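Local coordinates for TIR protein (Paracoccus denitrificans PD1222, PDB 3H16) that belongs to the TIR-domain family of alpha/beta proteins, built round a five-stranded parallel beta-sheet flanked by helices, at residues E30-F35 and W51-S56; L81-F86 and K118-S123; D96-L101 and S107-I112. One frame throughout, in Å; residues are numbered along the deposited sequence.

Interaction 1 (E30-F35 and W51-S56); sequences EDKADF and WYDDFS
K32, in the first turn of helix 32-45, reaches across to Y52, D53 and S56 of strand 50-57 and ties together the second and third elements of a beta-alpha-beta unit of the TIR fold, strand 21-28, helix 32-45 and strand 50-57. The bond from CA to CB already points at the strand. With CG anti to the backbone N (chi1 173°) and CD anti in turn, the first half of the chain runs straight out from the helix. CG passes the ring of Y52 at its edge, close to the ring plane, 4.3 Å from CE2; the Y52 side chain also touches V36, E37, A40 and R44 of helix 32-45. CD is the next atom out, 4.0 Å from OG of S56. A bend at chi3 (-86°) then turns the end of the chain, and CE and NZ run toward D53. OG of S56 lies near this end at a doubtful, too-close position, and its angle to NZ is too poor for a hydrogen bond.

The ammonium group is gripped twice by one residue. NZ of K32 donates to the main-chain O of D53 at 3.1 Å, in the carbonyl plane and on a lone pair. A salt bridge joins NZ of K32 to OD1 of D53 at 2.8 Å. The CB of D53 points away from the helix, yet its carboxylate swings back toward NZ. Main chain and side chain of D53 thus both accept from NZ at the break in the strand, where F55 N bonds back to Y52 O. This is a surface contact, and solvent probably weakens the ion pair. The approach to the carboxylate is not flat: NZ meets OD1 of D53 from above the carboxylate plane, 50° out of it.

Interaction 2 (L81-F86 and K118-S123); sequences LSTHFF and KDEVAS
T83 and E120 face each other with their CA atoms 8.0 Å apart, and F86 and V121 lie at 8.1 Å, so the single turn of helix 83-86 keeps nearly even spacing from helix 118-124. S82 is the N-cap of helix 83-86: its OG accepts a weak capping bond from F85 N, while its backbone O takes F86 N. The same carbonyl oxygen of S82 sits over one face of the F86 ring, offset toward the rim. Between the helices the one hydrogen bond joins T83 OG1 to E120 OE2 at 2.6 Å. The hydroxyl donates to the syn lone pair of OE2, and the two side chains cross at about a right angle. Beyond CG the glutamate is extended (chi2 -179°), which carries its carboxylate across to the threonine.

In this TIR domain the contact packs the helical turn following strand 74-81 against the helix following strand 109-113, two neighbouring parallel strands. Beside the polar pair the packing turns apolar. The far end of the F86 ring, CE2 and CZ, packs obliquely against V121, with CE2 4.0 Å from CA of V121 and CZ 4.0 Å from its CG2 methyl. E120 OE2 lies near the plane of the same ring, 4.2 Å from CD2 of F86. Outside the two segments F86 stacks with F124, and V121 reaches W113 and M128.

Interaction 3 (D96-L101 and S107-I112); sequences DGLFQL and SRILPI
L98 and I109 meet at about a right angle, the CD1 branch of L98 lying against both branches of I109. The CD1 methyl of L98 lies 3.6 Å from CD1 of I109 and 3.7 Å from its CG2. In I109, CG2 is anti to the backbone N and CG1 anti to the carbonyl carbon (chi1 -64°), and with the CD1 end extended both methyls face L98, whose CD1 rests over the gap between them. CD1 of I109 continues under the 3-10 turn, 3.8 Å from CA of L98.

Farther along, L101 meets S107 in a different way: its CB points away from the strand segment, but the CD1 methyl folds back to 3.6 Å from CB of S107. That same CB of S107 also meets Q100 O. The serine hydroxyl donates within its own segment, OG to I109 O at 3.2 Å, from above the carbonyl plane.

In the TIR fold this contact lays the loop after helix 92-95 on the start of strand 109-113, which lies between strands 74-81 and 134-135 in the parallel sheet. I67 of helix 63-73 adds to the apolar layer, touching both L98 and I109. At the outer end a water joins the segments, 2.9 Å from R108 NH1 and bound weakly to Q100 OE1. The rest of the R108 guanidinium group is held by backbone carbonyls, NE by R75 and NH2 chiefly by L71.

Interaction 1 is a surface contact in which one lysine provides the chemistry; interactions 2 and 3 are partly buried and rely more on apolar packing, with a hydroxyl-carboxylate bond added in interaction 2 and a water bridge in interaction 3. Interactions 1 and 3 reach the same sheet, on opposite sides of the chain's centre. Interaction 2 touches both: D31 OD2 and S82 OG probably share a hydrogen bond, while L81 N probably donates to I112 O, joining strands 74-81 and 109-113. Interaction 3 is nested inside the loop that interaction 2 closes, and strand 109-113 is followed by helix 118-124. The second subunit packs on L101 and S107 of interaction 3.

Interaction 1 (E30-F35 and W51-S56)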
# COMPACT_ATOMS: atom_id res chain seq x y z
N GLU B 30 8.06 16.13 21.16
CA GLU B 30 9.37 15.56 21.39
C GLU B 30 10.05 15.07 20.11
O GLU B 30 11.27 15.00 20.04
CB GLU B 30 9.27 14.41 22.40
CG GLU B 30 8.64 14.82 23.73
CD GLU B 30 7.16 14.48 23.82
OE1 GLU B 30 6.41 14.72 22.85
OE2 GLU B 30 6.74 13.98 24.88
N ASP B 31 9.27 14.73 19.09
CA ASP B 31 9.85 14.25 17.84
C ASP B 31 10.06 15.32 16.78
O ASP B 31 10.60 15.03 15.72
CB ASP B 31 8.99 13.13 17.23
CG ASP B 31 8.99 11.88 18.07
OD1 ASP B 31 10.07 11.48 18.56
OD2 ASP B 31 7.91 11.27 18.24
N LYS B 32 9.66 16.56 17.07
CA LYS B 32 9.84 17.64 16.10
C LYS B 32 11.30 17.91 15.82
O LYS B 32 11.76 17.84 14.68
CB LYS B 32 9.20 18.95 16.57
CG LYS B 32 9.53 20.12 15.64
CD LYS B 32 8.98 21.45 16.13
CE LYS B 32 7.54 21.68 15.69
NZ LYS B 32 7.04 23.04 16.05
N ALA B 33 12.03 18.22 16.88
CA ALA B 33 13.45 18.53 16.79
C ALA B 33 14.22 17.62 15.85
O ALA B 33 14.70 18.06 14.81
CB ALA B 33 14.08 18.48 18.18
N ASP B 34 14.33 16.35 16.21
CA ASP B 34 15.09 15.38 15.43
C ASP B 34 14.48 14.79 14.16
O ASP B 34 14.94 15.10 13.05
CB ASP B 34 15.51 14.23 16.35
CG ASP B 34 14.32 13.50 16.95
OD1 ASP B 34 13.44 14.17 17.52
OD2 ASP B 34 14.27 12.25 16.84
N PHE B 35 13.46 13.95 14.31
CA PHE B 35 12.83 13.26 13.18
C PHE B 35 12.02 14.08 12.18
O PHE B 35 12.39 14.19 11.01
CB PHE B 35 11.95 12.12 13.70
CG PHE B 35 11.42 11.22 12.62
CD1 PHE B 35 12.28 10.44 11.86
CD2 PHE B 35 10.05 11.17 12.36
CE1 PHE B 35 11.79 9.62 10.85
CE2 PHE B 35 9.56 10.34 11.35
CZ PHE B 35 10.43 9.57 10.59
N TRP B 51 4.03 21.31 5.76
CA TRP B 51 3.88 22.14 6.95
C TRP B 51 3.66 21.20 8.14
O TRP B 51 3.09 20.12 7.99
CB TRP B 51 2.76 23.19 6.82
CG TRP B 51 1.34 22.74 6.72
CD1 TRP B 51 0.88 21.61 6.11
CD2 TRP B 51 0.17 23.48 7.11
NE1 TRP B 51 -0.49 21.60 6.10
CE2 TRP B 51 -0.95 22.74 6.71
CE3 TRP B 51 -0.03 24.71 7.77
CZ2 TRP B 51 -2.27 23.17 6.94
CZ3 TRP B 51 -1.33 25.14 8.00
CH2 TRP B 51 -2.44 24.37 7.59
N TYR B 52 4.16 21.60 9.30
CA TYR B 52 4.05 20.78 10.50
C TYR B 52 4.33 21.56 11.79
O TYR B 52 4.14 21.03 12.89
CB TYR B 52 5.05 19.63 10.43
CG TYR B 52 6.48 20.11 10.36
CD1 TYR B 52 7.02 20.57 9.16
CD2 TYR B 52 7.28 20.14 11.50
CE1 TYR B 52 8.32 21.06 9.09
CE2 TYR B 52 8.59 20.63 11.45
CZ TYR B 52 9.10 21.09 10.23
OH TYR B 52 10.39 21.57 10.15
N ASP B 53 4.81 22.79 11.67
CA ASP B 53 5.12 23.57 12.85
C ASP B 53 3.95 23.72 13.83
O ASP B 53 4.14 23.64 15.05
CB ASP B 53 5.64 24.94 12.45
CG ASP B 53 6.19 25.71 13.63
OD1 ASP B 53 7.14 25.20 14.25
OD2 ASP B 53 5.66 26.80 13.92
N ASP B 54 2.75 23.92 13.31
CA ASP B 54 1.57 24.07 14.16
C ASP B 54 0.86 22.74 14.30
O ASP B 54 -0.37 22.68 14.39
CB ASP B 54 0.59 25.09 13.57
CG ASP B 54 0.96 26.53 13.91
OD1 ASP B 54 0.14 27.43 13.62
OD2 ASP B 54 2.05 26.78 14.47
N PHE B 55 1.64 21.66 14.32
CA PHE B 55 1.07 20.33 14.44
C PHE B 55 1.77 19.48 15.49
O PHE B 55 1.59 18.25 15.51
CB PHE B 55 1.09 19.64 13.08
CG PHE B 55 0.15 20.26 12.09
CD1 PHE B 55 -1.22 19.98 12.14
CD2 PHE B 55 0.61 21.13 11.11
CE1 PHE B 55 -2.10 20.56 11.24
CE2 PHE B 55 -0.27 21.73 10.20
CZ PHE B 55 -1.62 21.44 10.26
N SER B 56 2.56 20.12 16.35
CA SER B 56 3.24 19.40 17.43
C SER B 56 2.16 19.14 18.47
O SER B 56 1.31 20.00 18.72
CB SER B 56 4.33 20.27 18.04
OG SER B 56 5.19 20.75 17.04

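Interaction 2 (L81-F86 and K118-S123)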
# COMPACT_ATOMS: atom_id res chain seq x y z
N LEU B 81 4.10 7.66 14.36
CA LEU B 81 3.73 6.80 15.47
C LEU B 81 4.97 6.33 16.23
O LEU B 81 5.66 5.42 15.80
CB LEU B 81 2.93 5.59 14.98
CG LEU B 81 1.57 5.87 14.34
CD1 LEU B 81 0.86 4.55 14.05
CD2 LEU B 81 0.71 6.72 15.26
N SER B 82 5.25 6.98 17.35
CA SER B 82 6.40 6.63 18.18
C SER B 82 5.98 6.52 19.64
O SER B 82 4.85 6.85 20.01
CB SER B 82 7.46 7.71 18.07
OG SER B 82 7.00 8.88 18.71
N THR B 83 6.91 6.07 20.48
CA THR B 83 6.64 5.94 21.90
C THR B 83 6.14 7.27 22.45
O THR B 83 5.21 7.29 23.25
CB THR B 83 7.91 5.55 22.66
OG1 THR B 83 8.36 4.28 22.19
CG2 THR B 83 7.64 5.47 24.16
N HIS B 84 6.77 8.37 22.03
CA HIS B 84 6.41 9.72 22.45
C HIS B 84 4.98 10.07 22.12
O HIS B 84 4.29 10.72 22.90
CB HIS B 84 7.31 10.77 21.79
CG HIS B 84 8.72 10.74 22.27
ND1 HIS B 84 9.07 10.96 23.59
CD2 HIS B 84 9.88 10.52 21.61
CE1 HIS B 84 10.38 10.88 23.72
NE2 HIS B 84 10.90 10.61 22.54
N PHE B 85 4.54 9.66 20.93
CA PHE B 85 3.17 9.95 20.53
C PHE B 85 2.24 9.03 21.31
O PHE B 85 1.08 9.37 21.56
CB PHE B 85 3.02 9.77 19.03
CG PHE B 85 1.61 9.90 18.53
CD1 PHE B 85 0.76 8.80 18.52
CD2 PHE B 85 1.14 11.11 18.04
CE1 PHE B 85 -0.53 8.90 18.03
CE2 PHE B 85 -0.15 11.23 17.55
CZ PHE B 85 -0.99 10.12 17.54
N PHE B 86 2.74 7.86 21.70
CA PHE B 86 1.92 6.91 22.45
C PHE B 86 1.76 7.33 23.91
O PHE B 86 0.67 7.20 24.48
CB PHE B 86 2.52 5.50 22.42
CG PHE B 86 2.53 4.88 21.05
CD1 PHE B 86 1.64 5.30 20.06
CD2 PHE B 86 3.39 3.82 20.77
CE1 PHE B 86 1.61 4.67 18.81
CE2 PHE B 86 3.37 3.19 19.53
CZ PHE B 86 2.47 3.62 18.54
N LYS B 118 5.82 -3.72 17.49
CA LYS B 118 4.43 -4.03 17.14
C LYS B 118 3.59 -4.24 18.40
O LYS B 118 2.45 -3.77 18.49
CB LYS B 118 4.41 -5.30 16.27
CG LYS B 118 3.10 -5.59 15.58
CD LYS B 118 3.26 -6.78 14.65
CE LYS B 118 1.99 -7.07 13.87
NZ LYS B 118 2.16 -8.27 13.01
N ASP B 119 4.15 -4.95 19.38
CA ASP B 119 3.43 -5.20 20.63
C ASP B 119 3.15 -3.86 21.28
O ASP B 119 2.10 -3.65 21.88
CB ASP B 119 4.26 -6.08 21.58
CG ASP B 119 4.25 -7.55 21.18
OD1 ASP B 119 5.32 -8.20 21.21
OD2 ASP B 119 3.16 -8.06 20.84
N GLU B 120 4.12 -2.96 21.15
CA GLU B 120 4.02 -1.62 21.71
C GLU B 120 2.85 -0.91 21.02
O GLU B 120 2.03 -0.25 21.67
CB GLU B 120 5.31 -0.87 21.46
CG GLU B 120 5.68 0.13 22.52
CD GLU B 120 6.97 0.85 22.19
OE1 GLU B 120 7.97 0.17 21.88
OE2 GLU B 120 6.97 2.09 22.24
N VAL B 121 2.78 -1.05 19.70
CA VAL B 121 1.72 -0.42 18.92
C VAL B 121 0.38 -1.00 19.38
O VAL B 121 -0.51 -0.26 19.77
CB VAL B 121 1.96 -0.66 17.41
CG1 VAL B 121 0.84 -0.05 16.58
CG2 VAL B 121 3.27 -0.04 17.01
N ALA B 122 0.25 -2.33 19.36
CA ALA B 122 -0.98 -2.96 19.81
C ALA B 122 -1.44 -2.45 21.17
O ALA B 122 -2.64 -2.27 21.39
CB ALA B 122 -0.82 -4.49 19.86
N SER B 123 -0.49 -2.23 22.08
CA SER B 123 -0.82 -1.73 23.42
C SER B 123 -1.51 -0.37 23.35
O SER B 123 -2.42 -0.07 24.12
CB SER B 123 0.44 -1.60 24.27
OG SER B 123 0.83 -2.85 24.78

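Interaction 3 (D96-L101 and S107-I112)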
# COMPACT_ATOMS: atom_id res chain seq x y z
N ASP B 96 -10.02 7.83 16.71
CA ASP B 96 -10.98 7.51 15.65
C ASP B 96 -10.87 8.24 14.31
O ASP B 96 -11.06 7.63 13.25
CB ASP B 96 -12.42 7.65 16.17
CG ASP B 96 -12.78 6.59 17.22
OD1 ASP B 96 -12.18 5.49 17.20
OD2 ASP B 96 -13.68 6.85 18.05
N GLY B 97 -10.58 9.54 14.33
CA GLY B 97 -10.48 10.27 13.08
C GLY B 97 -9.26 9.88 12.26
O GLY B 97 -9.25 10.01 11.03
N LEU B 98 -8.23 9.40 12.95
CA LEU B 98 -6.96 9.01 12.35
C LEU B 98 -7.04 7.80 11.42
O LEU B 98 -6.02 7.36 10.89
CB LEU B 98 -5.96 8.73 13.47
CG LEU B 98 -4.48 9.05 13.24
CD1 LEU B 98 -4.32 10.51 12.81
CD2 LEU B 98 -3.72 8.79 14.53
N PHE B 99 -8.24 7.27 11.21
CA PHE B 99 -8.37 6.09 10.36
C PHE B 99 -9.18 6.36 9.10
O PHE B 99 -9.02 5.66 8.09
CB PHE B 99 -9.03 4.95 11.13
CG PHE B 99 -8.35 4.61 12.42
CD1 PHE B 99 -7.00 4.28 12.44
CD2 PHE B 99 -9.05 4.62 13.62
CE1 PHE B 99 -6.35 3.97 13.64
CE2 PHE B 99 -8.43 4.32 14.82
CZ PHE B 99 -7.07 3.99 14.83
N GLN B 100 -10.05 7.36 9.16
CA GLN B 100 -10.91 7.72 8.04
C GLN B 100 -10.36 7.33 6.67
O GLN B 100 -9.20 7.58 6.35
CB GLN B 100 -11.23 9.21 8.09
CG GLN B 100 -12.43 9.59 7.25
CD GLN B 100 -12.83 11.03 7.45
OE1 GLN B 100 -12.06 11.95 7.17
NE2 GLN B 100 -14.05 11.24 7.94
N LEU B 101 -11.22 6.72 5.86
CA LEU B 101 -10.85 6.29 4.52
C LEU B 101 -11.63 7.08 3.46
O LEU B 101 -12.73 7.58 3.73
CB LEU B 101 -11.14 4.79 4.36
CG LEU B 101 -9.95 3.85 4.14
CD1 LEU B 101 -8.93 4.02 5.26
CD2 LEU B 101 -10.46 2.42 4.09
N SER B 107 -6.49 6.01 2.53
CA SER B 107 -6.66 6.94 3.65
C SER B 107 -5.87 8.20 3.36
O SER B 107 -4.88 8.17 2.64
CB SER B 107 -6.16 6.30 4.94
OG SER B 107 -4.81 5.88 4.82
N ARG B 108 -6.32 9.32 3.91
CA ARG B 108 -5.62 10.58 3.70
C ARG B 108 -4.60 10.79 4.81
O ARG B 108 -3.88 11.78 4.83
CB ARG B 108 -6.60 11.76 3.66
CG ARG B 108 -7.44 11.84 2.38
CD ARG B 108 -8.38 13.03 2.43
NE ARG B 108 -7.67 14.30 2.36
CZ ARG B 108 -8.22 15.47 2.66
NH1 ARG B 108 -9.48 15.53 3.06
NH2 ARG B 108 -7.50 16.59 2.56
N ILE B 109 -4.55 9.84 5.74
CA ILE B 109 -3.59 9.91 6.83
C ILE B 109 -2.67 8.69 6.77
O ILE B 109 -3.09 7.55 7.00
CB ILE B 109 -4.29 9.97 8.19
CG1 ILE B 109 -5.11 11.26 8.29
CG2 ILE B 109 -3.26 9.93 9.31
CD1 ILE B 109 -5.80 11.44 9.61
N LEU B 110 -1.41 8.96 6.45
CA LEU B 110 -0.41 7.93 6.33
C LEU B 110 0.41 7.87 7.60
O LEU B 110 1.02 8.86 8.01
CB LEU B 110 0.49 8.21 5.13
CG LEU B 110 -0.27 8.42 3.81
CD1 LEU B 110 0.71 8.68 2.70
CD2 LEU B 110 -1.10 7.18 3.50
N PRO B 111 0.41 6.71 8.26
CA PRO B 111 1.17 6.55 9.50
C PRO B 111 2.59 6.07 9.22
O PRO B 111 2.84 5.37 8.23
CB PRO B 111 0.36 5.51 10.27
CG PRO B 111 -0.10 4.61 9.18
CD PRO B 111 -0.52 5.58 8.07
N ILE B 112 3.53 6.46 10.07
CA ILE B 112 4.91 6.03 9.92
C ILE B 112 5.38 5.56 11.29
O ILE B 112 5.51 6.37 12.21
CB ILE B 112 5.82 7.19 9.48
CG1 ILE B 112 5.38 7.72 8.11
CG2 ILE B 112 7.26 6.72 9.41
CD1 ILE B 112 6.30 8.81 7.56
O HOH W 1 -10.72 13.38 4.50